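Local coordinates for malonyl-CoA-[acyl-carrier-protein] transacylase (Coxiella burnetii, PDB 3TQE) that probably transfers the malonyl group from malonyl-CoA to the holo acyl carrier protein, the step that supplies malonyl-ACP to fatty acid synthesis, at residues A[259-264]-A[286-291]; A[89-94]-A[271-276]; A[152-155]-A[159-162]. One frame throughout, in Å; residues are numbered along the deposited sequence.

Interaction 1 of 3, residues A[259-264]-A[286-291]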
loop_
_atom_site.group_PDB
_atom_site.type_symbol
_atom_site.label_atom_id
_atom_site.label_comp_id
_atom_site.label_asym_id
_atom_site.label_seq_id
_atom_site.Cartn_x
_atom_site.Cartn_y
_atom_site.Cartn_z
ATOM N N VAL A 259 -3.863 6.116 6.862
ATOM C CA VAL A 259 -2.924 5.012 6.866
ATOM C C VAL A 259 -1.835 5.361 7.873
ATOM O O VAL A 259 -1.044 6.283 7.675
ATOM C CB VAL A 259 -2.312 4.817 5.486
ATOM C CG1 VAL A 259 -1.199 3.778 5.490
ATOM C CG2 VAL A 259 -3.392 4.441 4.512
ATOM N N ARG A 260 -1.759 4.574 8.940
ATOM C CA ARG A 260 -0.845 4.863 10.025
ATOM C C ARG A 260 0.470 4.147 9.793
ATOM O O ARG A 260 0.852 3.244 10.542
ATOM C CB ARG A 260 -1.497 4.505 11.352
ATOM C CG ARG A 260 -2.709 5.355 11.591
ATOM C CD ARG A 260 -3.591 4.796 12.633
ATOM N NE ARG A 260 -2.980 4.857 13.944
ATOM C CZ ARG A 260 -3.562 4.408 15.059
ATOM N NH1 ARG A 260 -4.755 3.829 15.030
ATOM N NH2 ARG A 260 -2.946 4.533 16.212
ATOM N N TRP A 261 1.168 4.554 8.758
ATOM C CA TRP A 261 2.372 3.851 8.365
ATOM C C TRP A 261 3.519 4.065 9.347
ATOM O O TRP A 261 4.206 3.115 9.727
ATOM C CB TRP A 261 2.779 4.228 6.957
ATOM C CG TRP A 261 3.814 3.358 6.396
ATOM C CD1 TRP A 261 5.099 3.672 6.138
ATOM C CD2 TRP A 261 3.658 1.980 6.053
ATOM N NE1 TRP A 261 5.757 2.583 5.628
ATOM C CE2 TRP A 261 4.893 1.524 5.590
ATOM C CE3 TRP A 261 2.592 1.089 6.102
ATOM C CZ2 TRP A 261 5.083 0.218 5.152
ATOM C CZ3 TRP A 261 2.797 -0.210 5.690
ATOM C CH2 TRP A 261 4.019 -0.623 5.214
ATOM N N VAL A 262 3.732 5.285 9.783
ATOM C CA VAL A 262 4.844 5.496 10.681
ATOM C C VAL A 262 4.621 4.694 11.980
ATOM O O VAL A 262 5.561 4.066 12.457
ATOM C CB VAL A 262 5.155 6.980 10.903
ATOM C CG1 VAL A 262 3.908 7.718 11.303
ATOM C CG2 VAL A 262 6.315 7.145 11.894
ATOM N N GLU A 263 3.404 4.641 12.501
ATOM C CA GLU A 263 3.159 3.855 13.699
ATOM C C GLU A 263 3.356 2.371 13.430
ATOM O O GLU A 263 3.794 1.631 14.302
ATOM C CB GLU A 263 1.753 4.096 14.229
ATOM C CG GLU A 263 1.595 5.401 14.906
ATOM C CD GLU A 263 0.144 5.760 15.096
ATOM O OE1 GLU A 263 -0.499 6.173 14.096
ATOM O OE2 GLU A 263 -0.345 5.624 16.236
ATOM N N THR A 264 2.999 1.926 12.241
ATOM C CA THR A 264 3.207 0.522 11.858
ATOM C C THR A 264 4.687 0.180 11.875
ATOM O O THR A 264 5.085 -0.844 12.444
ATOM C CB THR A 264 2.622 0.240 10.484
ATOM O OG1 THR A 264 1.211 0.428 10.560
ATOM C CG2 THR A 264 2.937 -1.164 10.031
ATOM N N ALA A 286 10.782 1.781 1.032
ATOM C CA ALA A 286 12.136 1.888 1.570
ATOM C C ALA A 286 12.435 3.315 1.899
ATOM O O ALA A 286 13.050 3.596 2.925
ATOM C CB ALA A 286 13.149 1.357 0.596
ATOM N N GLY A 287 12.025 4.221 1.019
ATOM C CA GLY A 287 12.256 5.644 1.267
ATOM C C GLY A 287 11.635 6.090 2.573
ATOM O O GLY A 287 12.264 6.808 3.355
ATOM N N LEU A 288 10.394 5.687 2.823
ATOM C CA LEU A 288 9.714 6.061 4.041
ATOM C C LEU A 288 10.360 5.440 5.250
ATOM O O LEU A 288 10.536 6.100 6.269
ATOM C CB LEU A 288 8.248 5.651 3.993
ATOM C CG LEU A 288 7.421 6.259 2.886
ATOM C CD1 LEU A 288 5.985 5.737 3.002
ATOM C CD2 LEU A 288 7.486 7.781 2.950
ATOM N N ILE A 289 10.655 4.151 5.171
ATOM C CA ILE A 289 11.152 3.439 6.332
ATOM C C ILE A 289 12.518 3.966 6.742
ATOM O O ILE A 289 12.780 4.136 7.923
ATOM C CB ILE A 289 11.177 1.935 6.056
ATOM C CG1 ILE A 289 9.744 1.433 5.889
ATOM C CG2 ILE A 289 11.887 1.170 7.186
ATOM C CD1 ILE A 289 9.632 0.026 5.312
ATOM N N LYS A 290 13.364 4.268 5.771
ATOM C CA LYS A 290 14.694 4.809 6.062
ATOM C C LYS A 290 14.599 6.162 6.752
ATOM O O LYS A 290 15.471 6.500 7.571
ATOM C CB LYS A 290 15.538 4.882 4.778
ATOM C CG LYS A 290 17.036 4.992 5.002
ATOM C CD LYS A 290 17.571 3.790 5.803
ATOM C CE LYS A 290 18.378 2.824 4.969
ATOM N NZ LYS A 290 19.405 2.137 5.826
ATOM N N ARG A 291 13.580 6.946 6.420
ATOM C CA ARG A 291 13.365 8.227 7.074
ATOM C C ARG A 291 12.873 8.049 8.500
ATOM O O ARG A 291 13.291 8.788 9.396
ATOM C CB ARG A 291 12.432 9.110 6.252
ATOM C CG ARG A 291 13.063 9.554 4.955
ATOM C CD ARG A 291 12.297 10.686 4.302
ATOM N NE ARG A 291 13.111 11.365 3.300
ATOM C CZ ARG A 291 12.883 11.324 1.995
ATOM N NH1 ARG A 291 11.850 10.643 1.522
ATOM N NH2 ARG A 291 13.680 11.979 1.158
#

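Interaction 2 of 3, residues A[89-94]-A[271-276]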
loop_
_atom_site.group_PDB
_atom_site.type_symbol
_atom_site.label_atom_id
_atom_site.label_comp_id
_atom_site.label_asym_id
_atom_site.label_seq_id
_atom_site.Cartn_x
_atom_site.Cartn_y
_atom_site.Cartn_z
ATOM N N PRO A 89 8.159 -14.271 6.570
ATOM C CA PRO A 89 8.481 -13.159 7.431
ATOM C C PRO A 89 7.805 -13.327 8.784
ATOM O O PRO A 89 6.852 -14.077 8.928
ATOM C CB PRO A 89 7.861 -11.967 6.710
ATOM C CG PRO A 89 6.833 -12.529 5.930
ATOM C CD PRO A 89 7.254 -13.884 5.482
ATOM N N GLN A 90 8.284 -12.572 9.746
ATOM C CA GLN A 90 7.687 -12.563 11.066
ATOM C C GLN A 90 6.428 -11.745 11.120
ATOM O O GLN A 90 5.558 -12.003 11.936
ATOM C CB GLN A 90 8.684 -12.030 12.072
ATOM C CG GLN A 90 9.667 -13.101 12.484
ATOM C CD GLN A 90 10.469 -13.681 11.350
ATOM O OE1 GLN A 90 11.317 -13.009 10.796
ATOM N NE2 GLN A 90 10.198 -14.929 10.997
ATOM N N VAL A 91 6.342 -10.745 10.249
ATOM C CA VAL A 91 5.189 -9.874 10.196
ATOM C C VAL A 91 5.113 -9.270 8.813
ATOM O O VAL A 91 6.117 -9.190 8.088
ATOM C CB VAL A 91 5.294 -8.801 11.319
ATOM C CG1 VAL A 91 6.473 -7.905 11.074
ATOM C CG2 VAL A 91 4.004 -8.027 11.527
HETATM N N MSE A 92 3.920 -8.852 8.451
HETATM C CA MSE A 92 3.671 -8.189 7.182
HETATM C C MSE A 92 2.877 -6.927 7.397
HETATM O O MSE A 92 2.081 -6.848 8.316
HETATM C CB MSE A 92 2.869 -9.116 6.272
HETATM C CG MSE A 92 3.599 -10.373 5.853
HETATM SE SE MSE A 92 2.412 -11.455 4.766
HETATM C CE MSE A 92 3.560 -12.938 4.371
ATOM N N ALA A 93 3.054 -5.968 6.516
ATOM C CA ALA A 93 2.214 -4.788 6.509
ATOM C C ALA A 93 2.190 -4.289 5.082
ATOM O O ALA A 93 3.169 -4.387 4.387
ATOM C CB ALA A 93 2.753 -3.691 7.422
ATOM N N GLY A 94 1.096 -3.730 4.662
ATOM C CA GLY A 94 0.999 -3.170 3.357
ATOM C C GLY A 94 0.464 -1.795 3.403
ATOM O O GLY A 94 -0.382 -1.510 4.224
ATOM N N GLN A 271 9.292 -4.421 18.104
ATOM C CA GLN A 271 9.340 -5.858 18.223
ATOM C C GLN A 271 10.711 -6.440 17.875
ATOM O O GLN A 271 10.913 -7.672 17.922
ATOM C CB GLN A 271 8.227 -6.482 17.381
ATOM C CG GLN A 271 6.815 -6.097 17.901
ATOM C CD GLN A 271 6.585 -6.527 19.338
ATOM O OE1 GLN A 271 6.923 -7.631 19.688
ATOM N NE2 GLN A 271 5.966 -5.672 20.160
ATOM N N GLY A 272 11.677 -5.579 17.612
ATOM C CA GLY A 272 13.030 -6.016 17.326
ATOM C C GLY A 272 13.322 -6.287 15.869
ATOM O O GLY A 272 14.395 -6.751 15.516
ATOM N N ILE A 273 12.390 -5.947 14.996
ATOM C CA ILE A 273 12.558 -6.245 13.596
ATOM C C ILE A 273 13.018 -4.988 12.923
ATOM O O ILE A 273 12.261 -4.000 12.890
ATOM C CB ILE A 273 11.230 -6.703 12.990
ATOM C CG1 ILE A 273 10.756 -7.989 13.680
ATOM C CG2 ILE A 273 11.373 -6.818 11.466
ATOM C CD1 ILE A 273 9.331 -8.377 13.444
ATOM N N LYS A 274 14.217 -5.021 12.356
ATOM C CA LYS A 274 14.786 -3.858 11.707
ATOM C C LYS A 274 15.191 -4.137 10.279
ATOM O O LYS A 274 15.811 -3.303 9.671
ATOM C CB LYS A 274 15.957 -3.284 12.509
ATOM C CG LYS A 274 15.481 -2.884 13.881
ATOM C CD LYS A 274 16.358 -1.903 14.619
ATOM C CE LYS A 274 15.620 -1.398 15.851
ATOM N NZ LYS A 274 14.692 -2.439 16.431
ATOM N N VAL A 275 14.803 -5.293 9.749
ATOM C CA VAL A 275 15.068 -5.653 8.367
ATOM C C VAL A 275 13.720 -5.805 7.696
ATOM O O VAL A 275 12.843 -6.496 8.188
ATOM C CB VAL A 275 15.821 -6.968 8.250
ATOM C CG1 VAL A 275 15.968 -7.376 6.817
ATOM C CG2 VAL A 275 17.176 -6.820 8.916
ATOM N N PHE A 276 13.550 -5.057 6.629
ATOM C CA PHE A 276 12.294 -5.000 5.892
ATOM C C PHE A 276 12.583 -5.400 4.455
ATOM O O PHE A 276 13.586 -4.987 3.879
ATOM C CB PHE A 276 11.760 -3.564 5.891
ATOM C CG PHE A 276 11.416 -3.054 7.262
ATOM C CD1 PHE A 276 10.122 -3.121 7.744
ATOM C CD2 PHE A 276 12.399 -2.553 8.092
ATOM C CE1 PHE A 276 9.817 -2.669 9.005
ATOM C CE2 PHE A 276 12.077 -2.104 9.379
ATOM C CZ PHE A 276 10.806 -2.178 9.823
#

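Interaction 3 of 3, residues A[152-155]-A[159-162]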
loop_
_atom_site.group_PDB
_atom_site.type_symbol
_atom_site.label_atom_id
_atom_site.label_comp_id
_atom_site.label_asym_id
_atom_site.label_seq_id
_atom_site.Cartn_x
_atom_site.Cartn_y
_atom_site.Cartn_z
ATOM N N GLU A 152 -7.733 21.640 10.307
ATOM C CA GLU A 152 -8.906 22.145 10.991
ATOM C C GLU A 152 -9.157 23.592 10.592
ATOM O O GLU A 152 -10.297 23.978 10.382
ATOM C CB GLU A 152 -8.736 22.031 12.505
ATOM C CG GLU A 152 -8.757 20.597 13.017
ATOM C CD GLU A 152 -8.410 20.493 14.493
ATOM O OE1 GLU A 152 -8.179 21.545 15.149
ATOM O OE2 GLU A 152 -8.364 19.345 15.000
ATOM N N ASN A 153 -8.095 24.378 10.479
ATOM C CA ASN A 153 -8.236 25.803 10.143
ATOM C C ASN A 153 -8.554 26.025 8.670
ATOM O O ASN A 153 -9.223 26.984 8.308
ATOM C CB ASN A 153 -6.957 26.557 10.486
ATOM C CG ASN A 153 -6.715 26.642 11.977
ATOM O OD1 ASN A 153 -7.649 26.517 12.774
ATOM N ND2 ASN A 153 -5.466 26.851 12.358
ATOM N N ALA A 154 -8.075 25.138 7.807
ATOM C CA ALA A 154 -8.285 25.282 6.379
ATOM C C ALA A 154 -9.632 24.756 5.914
ATOM O O ALA A 154 -10.108 25.134 4.848
ATOM C CB ALA A 154 -7.196 24.545 5.640
ATOM N N ALA A 155 -10.268 23.898 6.699
ATOM C CA ALA A 155 -11.415 23.168 6.206
ATOM C C ALA A 155 -12.579 24.039 5.843
ATOM O O ALA A 155 -13.141 23.865 4.782
ATOM C CB ALA A 155 -11.845 22.076 7.193
ATOM N N VAL A 159 -13.956 19.024 3.706
ATOM C CA VAL A 159 -13.148 17.963 4.266
ATOM C C VAL A 159 -11.694 18.156 3.864
ATOM O O VAL A 159 -11.373 18.305 2.693
ATOM C CB VAL A 159 -13.602 16.592 3.733
ATOM C CG1 VAL A 159 -12.675 15.480 4.205
ATOM C CG2 VAL A 159 -15.001 16.313 4.168
ATOM N N VAL A 160 -10.816 18.117 4.840
ATOM C CA VAL A 160 -9.389 18.015 4.582
ATOM C C VAL A 160 -8.748 17.485 5.838
ATOM O O VAL A 160 -8.966 17.997 6.918
ATOM C CB VAL A 160 -8.745 19.343 4.134
ATOM C CG1 VAL A 160 -9.026 20.473 5.137
ATOM C CG2 VAL A 160 -7.242 19.179 3.875
ATOM N N GLN A 161 -7.997 16.405 5.705
ATOM C CA GLN A 161 -7.378 15.808 6.857
ATOM C C GLN A 161 -6.204 14.952 6.491
ATOM O O GLN A 161 -6.062 14.574 5.350
ATOM C CB GLN A 161 -8.370 14.969 7.626
ATOM C CG GLN A 161 -9.107 13.942 6.868
ATOM C CD GLN A 161 -10.310 13.444 7.690
ATOM O OE1 GLN A 161 -11.297 14.172 7.902
ATOM N NE2 GLN A 161 -10.223 12.237 8.155
ATOM N N PRO A 162 -5.371 14.618 7.484
ATOM C CA PRO A 162 -4.311 13.656 7.254
ATOM C C PRO A 162 -4.873 12.327 6.749
ATOM O O PRO A 162 -5.882 11.848 7.243
ATOM C CB PRO A 162 -3.650 13.531 8.634
ATOM C CG PRO A 162 -3.926 14.858 9.306
ATOM C CD PRO A 162 -5.319 15.174 8.848
#

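Interaction 1 of 3, residues A[259-264]-A[286-291]
Beside the putative nucleophile elbow of the acyl transferase fold, the first turn of helix 261-270 packs against helix 284-292 through Trp-261, Leu-288 and Ile-289, and all three are buried. The indole is the larger partner, and its pyrrole side does the touching: Trp-261 CD1 lies 3.9 Å from Leu-288 CD1. The same methyl is 4.1 Å from Trp-261 NE1. The two side chains run at about a right angle, so the leucine presents a single methyl instead of its length. Ile-289 contributes the inner carbon of its longer branch, CG1, 4.2 Å from Trp-261 NE1, and meets the ring at a slant. This apolar setting leaves the indole NE1 buried with no hydrogen-bond partner in the model. With CG anti to the backbone N (chi1 -168°), Trp-261 extends its ring toward the second helix. The benzene side of the ring, meanwhile, approaches Ala-93 on strand 91-94, and the indole also meets His-95 of the GxSxG sequence, probably the nucleophile elbow. The side chain of Ser-96, the predicted nucleophile, is about 8 Å from that of Trp-261.

Helix 284-292 belongs to a beta-alpha-beta crossover linking parallel strands 275-278 and 297-300. On the other partner, Arg-260 is the N-cap residue and the centre of an inverse gamma turn, so the chain passes abruptly from strand into helix just before the tryptophan. The guanidinium of Arg-260 forms a side-on salt bridge with Glu-263, Arg-260 NE to Glu-263 OE1 and Arg-260 NH2 to Glu-263 OE2, each 2.8 Å. Both acceptors lie in the guanidinium plane, although the donors stand well above the carboxylate plane. In the first turn of the helix, Arg-260 O accepts from both Thr-264 OG1 and Thr-264 N, which reach it from opposite faces of its plane.

Interaction 2 of 3, residues A[89-94]-A[271-276]
Neither a ring face nor an amide face carries the contact of Gln-90 and Val-91 with Ile-273; it is purely aliphatic. Of the flat groups nearby, the carboxamide of Gln-90 is engaged through its oxygen, OE1, which accepts a hydrogen bond from the backbone N of Phe-8, while the ring of Phe-276 belongs to the layer between strand 9-12 and Ile-268 of helix 261-270. The setting is the parallel sheet of the acyl transferase core. Strand 91-94 runs beside 9-12, and 275-278 lies on the far side of 9-12; the two strands are thus second neighbours, and the contact forms just before or at their starts. The closest CA atoms of the two segments, those of Gln-90 and Ile-273, are 8.4 Å apart, and the gap is bridged by side chains.

Ile-273 does most of the reaching. It sits in the link between helix 261-270 and strand 275-278, just after Gly-272, whose positive phi closes the helix in a Schellman motif. From there CG1 stands anti to the carbonyl carbon (chi1 -62°) and the chain continues extended, which carries CD1 across to the other segment. Ile-268, on the preceding helix, packs on the same side chain, and Val-91 also leans on Ala-9 of the intervening strand and on Ile-233. The contact therefore extends the apolar layer between sheet and helix to its margin, where exposed Gln-90 begins. There the terminal methyl of Ile-273 meets two residues at once: CD1 is 4.0 Å from Gln-90 CB and 3.7 Å from Val-91 CG1, the branch held between backbone N and carbonyl carbon.

Interaction 3 of 3, residues A[152-155]-A[159-162]
Ala-154, near the C-terminal end of helix 144-155, makes the looser of two touches on Val-160: its CB is 4.5 Å from Val-160 CG1, and its carbonyl carbon C is 4.4 Å from the same methyl. The alanine methyl also packs on Ala-183 and Met-186 of helix 177-189, so it lies where two helices and a strand converge. One residue on, Ala-155 comes closer. Its CA and its CB are each 3.8 Å from Val-160 CG1, so the valine methyl rests against the backbone and the side chain of one residue together. The CA atoms of Ala-155 and Val-160, 5.8 Å apart, mark the nearest approach of the two backbones.

Val-160 opens strand 160-167, and its CB points toward the helix. A chi1 of 55° tucks CG1 between the backbone N and the carbonyl carbon, and this is the branch that meets both alanines. The valine also touches Cys-151, Ala-179, Ala-183 and Ile-173. Helix, tight connection and strand form part of a ferredoxin-like beta-alpha-beta-beta-alpha-beta subdomain, in which helices 144-155 and 177-189 pack on the sheet; Val-160 is wedged beneath both. Backbone polar atoms nearby have other partners, the side chains of Arg-182 and His-176: Ala-154 O accepts from Arg-182 NE, and Val-159 N donates to His-176 ND1.

With carbon alone meeting carbon, the contact has no directional bond of its own. Its hold comes from dispersion and the burial of apolar surface, and it therefore depends on close packing of Val-160 CG1 against the two alanines.

Overall arrangement
From the N terminus, segment 89-94 opens the longest loop, which closes at 271-276 in interaction 2. Within that span lies the short turn of interaction 3, from 152-155 to 159-162, complete before segment 259-264 begins. Interaction 1 starts there and closes only at 286-291, beyond 271-276, so interactions 1 and 2 cross. They also touch: Trp-261 CZ3 packs on Gly-94 C, and Ile-289 CG2 on Phe-276 CD2. Together they tie two helices to the parallel core sheet. Interaction 3, its centre about 33 Å from that of interaction 2, lies within the ferredoxin-like subdomain, joining the end of helix 144-155 to the start of strand 160-167, which pairs with 259-260 of interaction 1.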